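Local coordinates for Ara h 8 allergen isoform (Arachis hypogaea, PDB 6V8M), which is a peanut allergen of the PR-10 (Bet v 1) family that binds 8-anilino-1-naphthalene sulfonate and may, like some relatives, bind abscisic acid, at residues G46-A58 with V67-Y81. Numbering follows the deposited sequence.
With 2AN (8-anilino-1-naphthalene sulfonate), chain E; 2AN (8-anilino-1-naphthalene sulfonate), chain G.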
# COMPACT_ATOMS: atom_id res chain seq x y z
N GLY A 46 0.15 18.24 0.15
CA GLY A 46 -0.18 17.96 1.55
C GLY A 46 1.05 17.67 2.40
O GLY A 46 2.18 17.85 1.91
N ASN A 47 0.77 17.18 3.60
CA ASN A 47 1.55 17.24 4.86
C ASN A 47 1.80 15.82 5.38
O ASN A 47 2.53 15.67 6.36
CB ASN A 47 0.76 18.09 5.88
CG ASN A 47 -0.68 17.62 6.12
OD1 ASN A 47 -1.24 16.82 5.36
ND2 ASN A 47 -1.31 18.11 7.17
N GLY A 48 1.21 14.79 4.76
CA GLY A 48 1.20 13.41 5.28
C GLY A 48 -0.11 13.05 5.98
O GLY A 48 -0.20 11.89 6.42
N GLY A 49 -1.06 13.99 6.10
CA GLY A 49 -2.40 13.72 6.66
C GLY A 49 -3.41 13.38 5.57
O GLY A 49 -3.05 13.29 4.40
N PRO A 50 -4.71 13.17 5.90
CA PRO A 50 -5.72 12.85 4.90
C PRO A 50 -5.75 13.88 3.77
O PRO A 50 -5.60 15.07 4.05
CB PRO A 50 -7.05 12.87 5.67
CG PRO A 50 -6.66 12.62 7.08
CD PRO A 50 -5.28 13.24 7.25
N GLY A 51 -5.90 13.41 2.53
CA GLY A 51 -5.89 14.28 1.33
C GLY A 51 -4.51 14.38 0.70
O GLY A 51 -4.44 14.93 -0.39
N THR A 52 -3.45 13.94 1.38
CA THR A 52 -2.06 13.96 0.85
C THR A 52 -2.02 13.14 -0.44
O THR A 52 -2.60 12.02 -0.47
CB THR A 52 -1.03 13.45 1.87
OG1 THR A 52 -1.04 14.35 2.98
CG2 THR A 52 0.35 13.32 1.27
N VAL A 53 -1.41 13.69 -1.48
CA VAL A 53 -1.23 12.99 -2.78
C VAL A 53 0.25 12.74 -2.98
O VAL A 53 1.04 13.69 -2.84
CB VAL A 53 -1.85 13.78 -3.95
CG1 VAL A 53 -1.63 13.07 -5.28
CG2 VAL A 53 -3.34 13.97 -3.68
N LYS A 54 0.59 11.51 -3.34
CA LYS A 54 1.98 11.11 -3.58
C LYS A 54 2.12 10.60 -5.01
O LYS A 54 1.21 9.94 -5.55
CB LYS A 54 2.45 9.99 -2.65
CG LYS A 54 1.98 10.10 -1.22
CD LYS A 54 2.44 8.93 -0.38
CE LYS A 54 1.85 8.92 1.01
NZ LYS A 54 2.24 7.70 1.75
N LYS A 55 3.30 10.80 -5.54
CA LYS A 55 3.68 10.23 -6.85
C LYS A 55 4.70 9.13 -6.56
O LYS A 55 5.77 9.45 -5.99
CB LYS A 55 4.24 11.31 -7.75
CG LYS A 55 4.55 10.84 -9.16
CD LYS A 55 5.24 11.93 -9.96
CE LYS A 55 5.42 11.48 -11.39
NZ LYS A 55 6.50 12.22 -12.09
N VAL A 56 4.41 7.92 -6.99
CA VAL A 56 5.34 6.79 -6.79
C VAL A 56 5.93 6.43 -8.15
O VAL A 56 5.18 6.04 -9.02
CB VAL A 56 4.70 5.56 -6.14
CG1 VAL A 56 5.75 4.48 -6.05
CG2 VAL A 56 4.04 5.84 -4.79
N THR A 57 7.24 6.55 -8.28
CA THR A 57 7.97 6.26 -9.54
C THR A 57 8.73 4.94 -9.39
O THR A 57 9.47 4.79 -8.41
CB THR A 57 8.90 7.41 -9.93
OG1 THR A 57 8.08 8.57 -10.12
CG2 THR A 57 9.64 7.11 -11.21
N ALA A 58 8.62 4.06 -10.38
CA ALA A 58 9.27 2.74 -10.34
C ALA A 58 9.86 2.41 -11.70
O ALA A 58 9.33 2.87 -12.73
CB ALA A 58 8.29 1.68 -9.89
N VAL A 67 2.62 5.92 -10.57
CA VAL A 67 1.20 5.92 -10.14
C VAL A 67 1.04 6.99 -9.06
O VAL A 67 2.05 7.43 -8.50
CB VAL A 67 0.72 4.54 -9.65
CG1 VAL A 67 0.97 3.46 -10.69
CG2 VAL A 67 1.39 4.19 -8.33
N LEU A 68 -0.20 7.37 -8.79
CA LEU A 68 -0.52 8.37 -7.75
C LEU A 68 -1.21 7.65 -6.60
O LEU A 68 -1.98 6.70 -6.83
CB LEU A 68 -1.38 9.50 -8.32
CG LEU A 68 -0.78 10.31 -9.49
CD1 LEU A 68 -1.73 11.44 -9.84
CD2 LEU A 68 0.59 10.87 -9.16
N HIS A 69 -0.88 8.06 -5.38
CA HIS A 69 -1.54 7.58 -4.15
C HIS A 69 -2.24 8.76 -3.49
O HIS A 69 -1.66 9.84 -3.45
CB HIS A 69 -0.53 7.06 -3.13
CG HIS A 69 0.09 5.76 -3.42
ND1 HIS A 69 0.50 4.92 -2.41
CD2 HIS A 69 0.45 5.19 -4.59
CE1 HIS A 69 1.10 3.88 -2.96
NE2 HIS A 69 1.06 4.01 -4.28
N LYS A 70 -3.41 8.53 -2.91
CA LYS A 70 -4.04 9.55 -2.04
C LYS A 70 -4.30 8.94 -0.66
O LYS A 70 -4.85 7.84 -0.59
CB LYS A 70 -5.35 10.01 -2.67
CG LYS A 70 -6.07 11.12 -1.90
CD LYS A 70 -7.49 11.26 -2.35
CE LYS A 70 -8.18 12.51 -1.83
NZ LYS A 70 -9.65 12.40 -2.01
N ILE A 71 -3.94 9.64 0.41
CA ILE A 71 -4.28 9.22 1.79
C ILE A 71 -5.75 9.51 2.04
O ILE A 71 -6.17 10.70 2.00
CB ILE A 71 -3.39 9.91 2.85
CG1 ILE A 71 -1.92 9.68 2.54
CG2 ILE A 71 -3.76 9.40 4.24
CD1 ILE A 71 -0.97 10.21 3.58
N ASP A 72 -6.52 8.47 2.33
CA ASP A 72 -7.96 8.61 2.67
C ASP A 72 -8.12 8.77 4.19
O ASP A 72 -8.95 9.63 4.64
CB ASP A 72 -8.78 7.44 2.12
CG ASP A 72 -8.67 7.25 0.61
OD1 ASP A 72 -8.89 8.24 -0.13
OD2 ASP A 72 -8.39 6.12 0.18
N ALA A 73 -7.35 8.05 4.98
CA ALA A 73 -7.41 8.16 6.45
C ALA A 73 -6.08 7.71 7.02
O ALA A 73 -5.47 6.78 6.47
CB ALA A 73 -8.55 7.35 7.02
N ILE A 74 -5.65 8.35 8.10
CA ILE A 74 -4.42 7.91 8.80
C ILE A 74 -4.57 8.25 10.28
O ILE A 74 -4.97 9.39 10.59
CB ILE A 74 -3.16 8.52 8.16
CG1 ILE A 74 -1.90 8.02 8.87
CG2 ILE A 74 -3.20 10.05 8.10
CD1 ILE A 74 -0.62 8.40 8.14
N ASP A 75 -4.33 7.26 11.14
CA ASP A 75 -4.49 7.45 12.60
C ASP A 75 -3.50 6.53 13.32
O ASP A 75 -3.70 5.30 13.28
CB ASP A 75 -5.94 7.23 13.05
CG ASP A 75 -6.15 7.61 14.51
OD1 ASP A 75 -6.13 8.81 14.82
OD2 ASP A 75 -6.19 6.71 15.33
N GLU A 76 -2.53 7.14 14.00
CA GLU A 76 -1.48 6.40 14.74
C GLU A 76 -2.10 5.57 15.87
O GLU A 76 -1.68 4.44 16.02
CB GLU A 76 -0.43 7.34 15.31
CG GLU A 76 0.68 7.62 14.32
CD GLU A 76 1.84 8.45 14.84
OE1 GLU A 76 2.56 9.02 14.00
OE2 GLU A 76 2.00 8.53 16.08
N ALA A 77 -3.06 6.08 16.63
CA ALA A 77 -3.53 5.39 17.85
C ALA A 77 -4.26 4.11 17.48
O ALA A 77 -4.15 3.10 18.24
CB ALA A 77 -4.43 6.26 18.67
N THR A 78 -4.95 4.11 16.34
CA THR A 78 -5.73 2.94 15.87
C THR A 78 -4.94 2.14 14.83
O THR A 78 -5.47 1.15 14.33
CB THR A 78 -7.10 3.36 15.32
OG1 THR A 78 -6.90 4.21 14.18
CG2 THR A 78 -7.96 4.03 16.37
N TYR A 79 -3.72 2.55 14.48
CA TYR A 79 -2.87 1.83 13.50
C TYR A 79 -3.61 1.71 12.16
O TYR A 79 -3.55 0.69 11.49
CB TYR A 79 -2.50 0.44 14.02
CG TYR A 79 -1.97 0.41 15.42
CD1 TYR A 79 -0.85 1.12 15.79
CD2 TYR A 79 -2.60 -0.34 16.39
CE1 TYR A 79 -0.36 1.07 17.09
CE2 TYR A 79 -2.12 -0.41 17.69
CZ TYR A 79 -0.99 0.28 18.04
OH TYR A 79 -0.54 0.19 19.33
N THR A 80 -4.30 2.78 11.79
CA THR A 80 -5.16 2.87 10.60
C THR A 80 -4.44 3.60 9.47
O THR A 80 -3.96 4.70 9.67
CB THR A 80 -6.49 3.57 10.92
OG1 THR A 80 -7.21 2.61 11.71
CG2 THR A 80 -7.28 3.90 9.67
N TYR A 81 -4.48 3.01 8.28
CA TYR A 81 -3.96 3.66 7.05
C TYR A 81 -4.82 3.20 5.87
O TYR A 81 -4.75 2.04 5.50
CB TYR A 81 -2.48 3.38 6.85
CG TYR A 81 -1.90 4.16 5.69
CD1 TYR A 81 -2.01 5.53 5.63
CD2 TYR A 81 -1.18 3.54 4.69
CE1 TYR A 81 -1.49 6.27 4.57
CE2 TYR A 81 -0.69 4.25 3.60
CZ TYR A 81 -0.85 5.63 3.53
OH TYR A 81 -0.32 6.34 2.47
C1 2AN E . 1.79 0.10 -7.91
C2 2AN E . 1.09 -0.31 -9.02
C3 2AN E . 0.01 -1.20 -8.91
C4 2AN E . -0.28 -1.74 -7.70
C5 2AN E . 0.41 -1.35 -6.53
C6 2AN E . 0.05 -1.91 -5.29
C7 2AN E . 0.68 -1.57 -4.16
C8 2AN E . 1.69 -0.60 -4.17
N 2AN E . 2.92 0.91 -8.06
S 2AN E . 3.25 1.28 -5.16
C9 2AN E . 2.12 -0.06 -5.35
C10 2AN E . 1.48 -0.40 -6.60
C11 2AN E . 3.63 1.22 -9.24
C12 2AN E . 4.31 2.43 -9.24
C13 2AN E . 4.99 2.84 -10.38
C14 2AN E . 5.00 2.05 -11.51
C15 2AN E . 4.34 0.85 -11.51
C16 2AN E . 3.65 0.43 -10.38
O1 2AN E . 2.71 2.36 -5.94
O2 2AN E . 3.39 1.55 -3.76
O3 2AN E . 4.61 0.90 -5.75
C1 2AN G . 3.97 15.34 -10.83
C2 2AN G . 2.84 15.27 -10.07
C3 2AN G . 1.70 14.59 -10.53
C4 2AN G . 1.69 14.03 -11.76
C5 2AN G . 2.83 14.09 -12.60
C6 2AN G . 2.82 13.50 -13.88
C7 2AN G . 3.90 13.55 -14.69
C8 2AN G . 5.08 14.19 -14.26
N 2AN G . 5.12 16.03 -10.37
S 2AN G . 6.67 15.52 -12.57
C9 2AN G . 5.13 14.78 -13.03
C10 2AN G . 4.00 14.75 -12.14
C11 2AN G . 5.58 16.24 -9.06
C12 2AN G . 5.21 17.40 -8.38
C13 2AN G . 5.69 17.62 -7.10
C14 2AN G . 6.53 16.72 -6.50
C15 2AN G . 6.91 15.58 -7.17
C16 2AN G . 6.44 15.34 -8.46
O1 2AN G . 7.68 15.14 -13.71
O2 2AN G . 7.14 14.87 -11.39
O3 2AN G . 6.52 16.94 -12.57
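Lys54 and His69 form an antiparallel hydrogen-bonded pair, as do Val56 and Val67, joining strands 53-58 and 67-75, whose N-to-C directions make an angle of 151°; beyond them Ile71 N bonds to Thr52 O, and Gly51 N to Ile71 O at 2.8 Å. On the face carrying Lys54, Val56, Val67 and His69, Val56 lays CG2 over one face of the His69 imidazole, a CH-pi contact 3.8 Å from the ring centroid. His69 gives its NE2 hydrogen to sulfonate O1 of the chain E ligand at 2.9 Å, the acceptor lying near the ring plane. Val67 CG2 lies 3.3 Å from O1 of the chain E ligand, while Val67 CG1 and Ala58 CB pack on the anilino ring.

This is the hairpin of strands 53-59 and 64-75 in the curved antiparallel sheet of the Bet v 1 fold, and that face lines its ligand cavity. Lys54, fully extended beyond CG, runs along it until NZ donates to Tyr81 OH at 3.0 Å, coming obliquely to the ring; this buried lysine also salt-bridges Asp28 through NZ. Across the other face, Leu68 CD2 lies 3.9 Å from Lys55 CB, and Lys55 NZ reaches O2 of the chain G ligand. In the glycine-rich loop before strand 53-58, the type II turn Gly49-Thr52 is closed by Thr52 N bonding to Gly49 O, which also accepts from Thr52 OG1, and Ile71 CD1 rests against Gly48 O at 3.4 Å and on Thr52 CB.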